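Local coordinates for hydroxyglutarate synthase (Oryza sativa, PDB 6W1K), which catalyses the iron(II)-dependent decarboxylation and hydroxylation of 2-oxoadipate to D-2-hydroxyglutarate, a step in plant lysine catabolism, at residues A[48-53]-A[204-209]; A[134-139]-A[174-179]; A[27-32]-A[156-161]. All blocks are in the same frame, centred on the assembly; numbering follows the deposited sequence.

Contact 1 (A[48-53]-A[204-209]); sequences RSYDGD and ISDIRS. With SO4 (sulfate ion), chain G; SO4 (sulfate ion), chain H.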
loop_
_atom_site.group_PDB
_atom_site.type_symbol
_atom_site.label_atom_id
_atom_site.label_comp_id
_atom_site.label_asym_id
_atom_site.label_seq_id
_atom_site.Cartn_x
_atom_site.Cartn_y
_atom_site.Cartn_z
ATOM N N ARG A 48 7.014 -17.745 4.252
ATOM C CA ARG A 48 7.006 -18.851 3.300
ATOM C C ARG A 48 7.594 -20.105 3.930
ATOM O O ARG A 48 7.042 -21.197 3.777
ATOM C CB ARG A 48 7.777 -18.464 2.039
ATOM C CG ARG A 48 8.082 -19.638 1.106
ATOM C CD ARG A 48 6.842 -20.107 0.354
ATOM N NE ARG A 48 7.141 -21.155 -0.628
ATOM C CZ ARG A 48 7.522 -20.921 -1.879
ATOM N NH1 ARG A 48 7.649 -19.671 -2.312
ATOM N NH2 ARG A 48 7.773 -21.935 -2.704
ATOM N N SER A 49 8.705 -19.961 4.665
ATOM C CA SER A 49 9.349 -21.120 5.276
ATOM C C SER A 49 8.480 -21.723 6.368
ATOM O O SER A 49 8.423 -22.947 6.526
ATOM C CB SER A 49 10.705 -20.721 5.862
ATOM O OG SER A 49 11.612 -20.319 4.854
ATOM N N TYR A 50 7.805 -20.875 7.139
ATOM C CA TYR A 50 6.985 -21.344 8.248
ATOM C C TYR A 50 5.657 -21.939 7.776
ATOM O O TYR A 50 5.223 -22.978 8.275
ATOM C CB TYR A 50 6.727 -20.174 9.194
ATOM C CG TYR A 50 5.992 -20.552 10.449
ATOM C CD1 TYR A 50 6.689 -20.950 11.589
ATOM C CD2 TYR A 50 4.609 -20.499 10.504
ATOM C CE1 TYR A 50 6.022 -21.297 12.756
ATOM C CE2 TYR A 50 3.930 -20.846 11.665
ATOM C CZ TYR A 50 4.644 -21.238 12.789
ATOM O OH TYR A 50 3.976 -21.587 13.939
ATOM N N ASP A 51 4.994 -21.288 6.830
ATOM C CA ASP A 51 3.626 -21.633 6.490
ATOM C C ASP A 51 3.497 -22.429 5.204
ATOM O O ASP A 51 2.478 -23.102 5.012
ATOM C CB ASP A 51 2.793 -20.355 6.347
ATOM C CG ASP A 51 1.311 -20.634 6.247
ATOM O OD1 ASP A 51 0.802 -20.774 5.117
ATOM O OD2 ASP A 51 0.662 -20.704 7.309
ATOM N N GLY A 52 4.474 -22.354 4.316
ATOM C CA GLY A 52 4.341 -22.946 2.999
ATOM C C GLY A 52 4.033 -21.894 1.955
ATOM O O GLY A 52 3.996 -20.694 2.229
ATOM N N ASP A 53 3.791 -22.358 0.729
ATOM C CA ASP A 53 3.606 -21.463 -0.424
ATOM C C ASP A 53 2.163 -20.968 -0.467
ATOM O O ASP A 53 1.339 -21.376 -1.292
ATOM C CB ASP A 53 3.981 -22.188 -1.713
ATOM C CG ASP A 53 4.008 -21.267 -2.915
ATOM O OD1 ASP A 53 3.959 -20.036 -2.702
ATOM O OD2 ASP A 53 4.076 -21.777 -4.061
ATOM N N ILE A 204 -2.201 -21.054 6.082
ATOM C CA ILE A 204 -2.728 -22.338 6.547
ATOM C C ILE A 204 -2.340 -22.627 7.995
ATOM O O ILE A 204 -3.124 -23.203 8.745
ATOM C CB ILE A 204 -2.256 -23.476 5.618
ATOM C CG1 ILE A 204 -0.730 -23.605 5.675
ATOM C CG2 ILE A 204 -2.706 -23.200 4.193
ATOM C CD1 ILE A 204 -0.204 -24.683 6.623
ATOM N N SER A 205 -1.135 -22.247 8.415
ATOM C CA SER A 205 -0.671 -22.610 9.749
ATOM C C SER A 205 -1.327 -21.703 10.797
ATOM O O SER A 205 -2.226 -20.911 10.507
ATOM C CB SER A 205 0.851 -22.531 9.811
ATOM O OG SER A 205 1.251 -21.175 9.847
ATOM N N ASP A 206 -0.846 -21.784 12.036
ATOM C CA ASP A 206 -1.467 -21.043 13.129
ATOM C C ASP A 206 -1.276 -19.532 13.005
ATOM O O ASP A 206 -2.032 -18.773 13.625
ATOM C CB ASP A 206 -0.911 -21.556 14.469
ATOM C CG ASP A 206 0.523 -21.105 14.729
ATOM O OD1 ASP A 206 0.837 -20.796 15.898
ATOM O OD2 ASP A 206 1.330 -21.045 13.772
ATOM N N ILE A 207 -0.313 -19.068 12.211
ATOM C CA ILE A 207 -0.123 -17.632 12.058
ATOM C C ILE A 207 -1.144 -17.043 11.086
ATOM O O ILE A 207 -1.088 -15.854 10.761
ATOM C CB ILE A 207 1.313 -17.306 11.611
ATOM C CG1 ILE A 207 1.645 -17.983 10.283
ATOM C CG2 ILE A 207 2.317 -17.765 12.674
ATOM C CD1 ILE A 207 2.887 -17.381 9.600
ATOM N N ARG A 208 -2.092 -17.858 10.625
ATOM C CA ARG A 208 -3.242 -17.301 9.920
ATOM C C ARG A 208 -4.083 -16.396 10.819
ATOM O O ARG A 208 -4.788 -15.518 10.311
ATOM C CB ARG A 208 -4.110 -18.430 9.360
ATOM C CG ARG A 208 -4.927 -19.177 10.397
ATOM C CD ARG A 208 -5.665 -20.329 9.705
ATOM N NE ARG A 208 -6.528 -21.066 10.618
ATOM C CZ ARG A 208 -6.101 -21.996 11.461
ATOM N NH1 ARG A 208 -4.815 -22.311 11.513
ATOM N NH2 ARG A 208 -6.961 -22.607 12.261
ATOM N N SER A 209 -4.042 -16.597 12.131
ATOM C CA SER A 209 -4.636 -15.642 13.053
ATOM C C SER A 209 -3.675 -14.475 13.262
ATOM O O SER A 209 -2.495 -14.683 13.562
ATOM C CB SER A 209 -4.960 -16.308 14.388
ATOM O OG SER A 209 -5.307 -15.316 15.339
HETATM S S SO4 G . 7.352 -25.012 -0.191
HETATM O O1 SO4 G . 6.575 -24.960 -1.428
HETATM O O2 SO4 G . 6.688 -25.901 0.760
HETATM O O3 SO4 G . 7.459 -23.674 0.387
HETATM O O4 SO4 G . 8.689 -25.525 -0.489
HETATM S S SO4 H . -4.042 -24.776 14.283
HETATM O O1 SO4 H . -5.421 -25.091 13.911
HETATM O O2 SO4 H . -3.168 -24.959 13.126
HETATM O O3 SO4 H . -3.966 -23.393 14.756
HETATM O O4 SO4 H . -3.619 -25.685 15.347
#
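The C-terminal turn of helix 38-51 is pinned to the loop that leads from strand 195-199 into helix 210-219, chiefly by the carboxylate of Asp-51 binding two successive backbone amides, Ile-204 and Ser-205. Asp-51 OD1 takes Ile-204 N on its syn lone pair at 3.2 Å, almost straight at 172°. Asp-51 OD2 is met from the syn side, tilted out of the carboxylate plane, by Ser-205 N at 2.6 Å, while its anti lone pair receives the hydroxyl Ser-205 OG, also at 2.6 Å. The buried carboxylate is thus held through both oxygens, with His-54 ND1 a further partner of OD1, which fixes its rotation and probably favours the charged form. Aspartate suits the place because its short arm lifts the oxygens from the helix straight to the loop backbone. Gly-52, at positive phi, ends the helix just beyond it.

Here helix 38-51 meets the short 3-10 turn 206-208 of the connection between strand and helix in this glyoxalase-clan fold, and Tyr-50 adds a second link. With CG anti to the backbone N (chi1 -175°), its ring extends past Ser-205, whose OG lies at the ring edge, and Tyr-50 OH donates to Asp-206 OD2 at 2.7 Å. Ring and carboxylate planes are 33° apart. Ile-207 approaches the ring obliquely, its CG2 3.6 Å from Tyr-50 CE2, and also touches Phe-213 and Phe-216 of helix 210-219. Within the loop, Arg-208 N and NH1 reach Ser-205 O from opposite faces of its carbonyl plane.

Contact 2 (A[134-139]-A[174-179]); sequences PQSQDI and QVLSRE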
loop_
_atom_site.group_PDB
_atom_site.type_symbol
_atom_site.label_atom_id
_atom_site.label_comp_id
_atom_site.label_asym_id
_atom_site.label_seq_id
_atom_site.Cartn_x
_atom_site.Cartn_y
_atom_site.Cartn_z
ATOM N N PRO A 134 2.160 28.019 2.129
ATOM C CA PRO A 134 2.703 28.485 0.845
ATOM C C PRO A 134 4.130 28.026 0.588
ATOM O O PRO A 134 4.471 27.675 -0.550
ATOM C CB PRO A 134 2.613 30.016 0.967
ATOM C CG PRO A 134 1.485 30.247 1.932
ATOM C CD PRO A 134 1.555 29.110 2.918
ATOM N N GLN A 135 4.981 28.018 1.616
ATOM C CA GLN A 135 6.366 27.600 1.415
ATOM C C GLN A 135 6.454 26.166 0.892
ATOM O O GLN A 135 7.191 25.891 -0.069
ATOM C CB GLN A 135 7.152 27.753 2.721
ATOM C CG GLN A 135 8.616 27.372 2.596
ATOM C CD GLN A 135 9.352 27.371 3.925
ATOM O OE1 GLN A 135 8.753 27.238 5.005
ATOM N NE2 GLN A 135 10.667 27.511 3.850
ATOM N N SER A 136 5.729 25.224 1.519
ATOM C CA SER A 136 5.750 23.837 1.035
ATOM C C SER A 136 5.075 23.704 -0.322
ATOM O O SER A 136 5.488 22.888 -1.151
ATOM C CB SER A 136 5.072 22.889 2.028
ATOM O OG SER A 136 5.791 22.862 3.251
ATOM N N GLN A 137 3.991 24.443 -0.555
ATOM C CA GLN A 137 3.402 24.416 -1.887
ATOM C C GLN A 137 4.432 24.795 -2.936
ATOM O O GLN A 137 4.459 24.210 -4.030
ATOM C CB GLN A 137 2.195 25.349 -1.973
ATOM C CG GLN A 137 1.049 24.923 -1.119
ATOM C CD GLN A 137 -0.224 25.673 -1.439
ATOM O OE1 GLN A 137 -0.585 25.854 -2.603
ATOM N NE2 GLN A 137 -0.922 26.101 -0.401
ATOM N N ASP A 138 5.286 25.780 -2.630
ATOM C CA ASP A 138 6.243 26.240 -3.629
ATOM C C ASP A 138 7.359 25.220 -3.833
ATOM O O ASP A 138 7.876 25.076 -4.942
ATOM C CB ASP A 138 6.862 27.579 -3.238
ATOM C CG ASP A 138 5.893 28.739 -3.365
ATOM O OD1 ASP A 138 4.798 28.558 -3.938
ATOM O OD2 ASP A 138 6.230 29.838 -2.871
ATOM N N ILE A 139 7.758 24.527 -2.769
ATOM C CA ILE A 139 8.780 23.501 -2.897
ATOM C C ILE A 139 8.253 22.353 -3.756
ATOM O O ILE A 139 8.908 21.898 -4.701
ATOM C CB ILE A 139 9.217 23.005 -1.506
ATOM C CG1 ILE A 139 10.092 24.018 -0.788
ATOM C CG2 ILE A 139 9.939 21.644 -1.641
ATOM C CD1 ILE A 139 10.190 23.748 0.699
ATOM N N GLN A 174 13.986 18.732 4.419
ATOM C CA GLN A 174 13.860 19.170 5.801
ATOM C C GLN A 174 12.586 19.984 6.012
ATOM O O GLN A 174 11.865 19.772 6.992
ATOM C CB GLN A 174 15.075 20.000 6.197
ATOM C CG GLN A 174 16.248 19.234 6.732
ATOM C CD GLN A 174 17.385 20.187 7.073
ATOM O OE1 GLN A 174 17.823 20.969 6.217
ATOM N NE2 GLN A 174 17.835 20.166 8.329
ATOM N N VAL A 175 12.326 20.962 5.135
ATOM C CA VAL A 175 11.148 21.823 5.282
ATOM C C VAL A 175 9.860 21.003 5.187
ATOM O O VAL A 175 8.920 21.191 5.975
ATOM C CB VAL A 175 11.181 22.940 4.220
ATOM C CG1 VAL A 175 9.859 23.681 4.181
ATOM C CG2 VAL A 175 12.328 23.913 4.496
ATOM N N LEU A 176 9.783 20.101 4.216
ATOM C CA LEU A 176 8.571 19.280 4.091
ATOM C C LEU A 176 8.409 18.355 5.289
ATOM O O LEU A 176 7.302 18.198 5.816
ATOM C CB LEU A 176 8.621 18.477 2.807
ATOM C CG LEU A 176 8.435 19.257 1.509
ATOM C CD1 LEU A 176 8.460 18.230 0.352
ATOM C CD2 LEU A 176 7.155 20.087 1.496
ATOM N N SER A 177 9.507 17.741 5.738
ATOM C CA SER A 177 9.425 16.836 6.876
ATOM C C SER A 177 8.798 17.498 8.080
ATOM O O SER A 177 8.163 16.822 8.894
ATOM C CB SER A 177 10.801 16.319 7.276
ATOM O OG SER A 177 11.302 15.415 6.320
ATOM N N ARG A 178 8.998 18.807 8.238
ATOM C CA ARG A 178 8.493 19.500 9.418
ATOM C C ARG A 178 6.995 19.784 9.323
ATOM O O ARG A 178 6.317 19.882 10.352
ATOM C CB ARG A 178 9.270 20.803 9.617
ATOM C CG ARG A 178 10.687 20.614 10.177
ATOM C CD ARG A 178 11.482 21.920 10.123
ATOM N NE ARG A 178 12.917 21.688 10.275
ATOM C CZ ARG A 178 13.856 22.214 9.489
ATOM N NH1 ARG A 178 13.520 23.009 8.476
ATOM N NH2 ARG A 178 15.136 21.947 9.716
ATOM N N GLU A 179 6.464 19.917 8.113
ATOM C CA GLU A 179 5.048 20.201 7.934
ATOM C C GLU A 179 4.228 18.966 7.569
ATOM O O GLU A 179 3.081 18.840 8.011
ATOM C CB GLU A 179 4.856 21.253 6.842
ATOM C CG GLU A 179 3.375 21.589 6.588
ATOM C CD GLU A 179 3.186 22.790 5.670
ATOM O OE1 GLU A 179 4.195 23.260 5.099
ATOM O OE2 GLU A 179 2.033 23.271 5.541
HETATM O O HOH W 1 6.775 25.388 5.663
#
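Glu-179 OE1 is gripped by several groups: the hydroxyl Ser-136 OG donates to it across a very short 2.5 Å, Ser-133 OG also bonds to it, and a water adds a weak bond. That water donates a second, firmer bond to Gln-135 OE1 at 2.8 Å, making a water-mediated link between Gln-135 and Glu-179 that is weak on the glutamate side. Glutamate suits this position because its chain, extended beyond CG, spans the gap between the helices and sets one oxygen beside a small serine on the facing turn. A glutamine here would probably weaken this grip, as the negative charge facing the two serine hydroxyls and the water would be lost.

Beside the polar group the packing is apolar. Leu-176 CD2 rests 3.5 Å from Ser-136 CB, a close approach that the small serine permits. Val-175 points its CG1 branch, anti to the backbone N (chi1 169°), into the facing helix, where it touches Ile-139 CD1 at 3.5 Å, tighter than usual for two carbons. The same methyl meets the amide carbon Gln-135 CD at 3.7 Å, with the glutamine reaching over from the opposite direction.

The two segments cross steeply, at 131° between their N-to-C directions, with their axes 10.0 Å apart at closest approach. Helix 134-147, which follows strand 121-127, is thereby joined to helix 170-179, while Leu-176 also packs against Leu-187 of helix 181-189.

Contact 3 (A[27-32]-A[156-161]); sequences SNMEKV and LASTSG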
loop_
_atom_site.group_PDB
_atom_site.type_symbol
_atom_site.label_atom_id
_atom_site.label_comp_id
_atom_site.label_asym_id
_atom_site.label_seq_id
_atom_site.Cartn_x
_atom_site.Cartn_y
_atom_site.Cartn_z
ATOM N N SER A 27 4.814 -7.422 -10.776
ATOM C CA SER A 27 5.996 -8.162 -10.356
ATOM C C SER A 27 7.215 -7.258 -10.341
ATOM O O SER A 27 8.030 -7.325 -9.415
ATOM C CB SER A 27 6.204 -9.364 -11.273
ATOM O OG SER A 27 7.432 -9.965 -10.993
ATOM N N ASN A 28 7.325 -6.360 -11.325
ATOM C CA ASN A 28 8.445 -5.426 -11.339
ATOM C C ASN A 28 8.313 -4.388 -10.232
ATOM O O ASN A 28 9.314 -3.995 -9.637
ATOM C CB ASN A 28 8.562 -4.772 -12.721
ATOM C CG ASN A 28 9.206 -5.698 -13.715
ATOM O OD1 ASN A 28 10.030 -6.508 -13.331
ATOM N ND2 ASN A 28 8.813 -5.624 -14.975
ATOM N N MET A 29 7.086 -3.943 -9.919
ATOM C CA MET A 29 6.921 -3.062 -8.766
ATOM C C MET A 29 7.431 -3.746 -7.504
ATOM O O MET A 29 8.135 -3.136 -6.691
ATOM C CB MET A 29 5.454 -2.665 -8.603
ATOM C CG MET A 29 4.879 -1.870 -9.777
ATOM S SD MET A 29 3.092 -1.621 -9.575
ATOM C CE MET A 29 2.792 -0.200 -10.598
ATOM N N GLU A 30 7.074 -5.016 -7.332
ATOM C CA GLU A 30 7.484 -5.783 -6.168
ATOM C C GLU A 30 8.985 -5.996 -6.132
ATOM O O GLU A 30 9.577 -6.059 -5.040
ATOM C CB GLU A 30 6.793 -7.137 -6.184
ATOM C CG GLU A 30 7.166 -8.037 -5.053
ATOM C CD GLU A 30 6.866 -9.503 -5.361
ATOM O OE1 GLU A 30 7.411 -10.049 -6.348
ATOM O OE2 GLU A 30 6.098 -10.116 -4.609
ATOM N N LYS A 31 9.621 -6.139 -7.299
ATOM C CA LYS A 31 11.071 -6.343 -7.324
ATOM C C LYS A 31 11.824 -5.133 -6.775
ATOM O O LYS A 31 12.802 -5.290 -6.031
ATOM C CB LYS A 31 11.536 -6.652 -8.748
ATOM C CG LYS A 31 10.871 -7.870 -9.357
ATOM C CD LYS A 31 11.844 -8.716 -10.190
ATOM C CE LYS A 31 11.110 -9.866 -10.917
ATOM N NZ LYS A 31 10.057 -9.331 -11.876
ATOM N N VAL A 32 11.438 -3.917 -7.200
ATOM C CA VAL A 32 12.040 -2.704 -6.651
ATOM C C VAL A 32 11.824 -2.638 -5.140
ATOM O O VAL A 32 12.752 -2.348 -4.370
ATOM C CB VAL A 32 11.463 -1.446 -7.331
ATOM C CG1 VAL A 32 11.996 -0.160 -6.606
ATOM C CG2 VAL A 32 11.824 -1.412 -8.808
ATOM N N LEU A 156 5.629 3.402 -15.296
ATOM C CA LEU A 156 7.024 3.254 -15.690
ATOM C C LEU A 156 7.957 3.663 -14.562
ATOM O O LEU A 156 8.923 2.961 -14.248
ATOM C CB LEU A 156 7.283 4.097 -16.933
ATOM C CG LEU A 156 7.412 3.532 -18.338
ATOM C CD1 LEU A 156 7.757 4.725 -19.219
ATOM C CD2 LEU A 156 8.448 2.475 -18.347
ATOM N N ALA A 157 7.673 4.803 -13.928
ATOM C CA ALA A 157 8.460 5.239 -12.773
ATOM C C ALA A 157 8.438 4.191 -11.658
ATOM O O ALA A 157 9.478 3.852 -11.076
ATOM C CB ALA A 157 7.927 6.574 -12.269
ATOM N N SER A 158 7.260 3.652 -11.364
ATOM C CA SER A 158 7.130 2.687 -10.278
ATOM C C SER A 158 7.860 1.388 -10.600
ATOM O O SER A 158 8.506 0.803 -9.727
ATOM C CB SER A 158 5.649 2.411 -10.009
ATOM O OG SER A 158 5.502 1.657 -8.826
ATOM N N THR A 159 7.766 0.914 -11.841
ATOM C CA THR A 159 8.430 -0.349 -12.166
ATOM C C THR A 159 9.941 -0.217 -12.207
ATOM O O THR A 159 10.646 -1.223 -12.113
ATOM C CB THR A 159 7.942 -0.911 -13.502
ATOM O OG1 THR A 159 8.144 0.037 -14.565
ATOM C CG2 THR A 159 6.464 -1.277 -13.416
ATOM N N SER A 160 10.465 0.985 -12.358
ATOM C CA SER A 160 11.896 1.130 -12.515
ATOM C C SER A 160 12.548 1.724 -11.285
ATOM O O SER A 160 13.768 1.854 -11.268
ATOM C CB SER A 160 12.200 2.009 -13.736
ATOM O OG SER A 160 11.700 3.327 -13.533
ATOM N N GLY A 161 11.769 2.126 -10.283
ATOM C CA GLY A 161 12.362 2.712 -9.102
ATOM C C GLY A 161 12.911 4.121 -9.290
ATOM O O GLY A 161 13.788 4.531 -8.538
HETATM O O HOH W 2 11.616 -3.702 -11.525
#
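This is a close helix-helix packing contact, in which helix 16-36 runs beside the end of helix 154-160 and both touch strand 57-65 through Phe-62. The segment axes come within 7.9 Å at 49° between their N-to-C directions, and small residues on the second helix make that closeness possible: the CA atoms of Met-29 and Thr-159 are 4.6 Å apart.

Met-29, on the buried side, lays its extended chain along Ser-158, with both Met-29 CG and Met-29 CE 3.7 Å from Ser-158 OG. An unbranched, flexible thioether chain can lie flat along a small serine. The hydroxyl of Ser-158 has its polar partner in the carbonyl of Tyr-191, so toward the methionine it makes only van der Waals contact. Thr-159 turns its CG2 methyl to the other helix, 4.0 Å from Met-29 CG and near Asn-28 CB as well.

Farther along, Val-32 straddles the helix end with its two methyls. Val-32 CG2 lies 3.5 Å from Thr-159 O, and Val-32 CG1 sits 3.8 Å from Gly-161 CA. Glycine fits doubly there, since the backbone has positive phi and a beta carbon would press tightly on the valine methyl.

The polar link between the segments is a water, which donates to Asn-28 O at 3.0 Å and to Thr-159 O at 2.7 Å, adding to the helical bond that Asn-28 O already accepts from Val-32 N. The pairing therefore depends on shape more than on charge: carbon groups pack against one another and against backbone and hydroxyl oxygens, without direct hydrogen bonds between the segments.

In the fold
The three contacts are all partly buried but lie at different depths. Contact 3 is the innermost, centred 14 Å from the centre of the chain, with the side chain of Ser-158 still about 13 Å from the bound 2-oxoadipate, whereas contacts 1 and 2 lie 22 and 24 Å out, on opposite sides of that centre. Contact 1 ties a helix end to a loop by carboxylate and hydroxyl bonds; contact 2 pairs two helices through one acid-serine bond beside apolar packing; contact 3 joins helices by shape and a water. None touches another, but helices 16-36 and 38-51 are consecutive, and helix 154-160 lies in sequence between the two helices of contact 2.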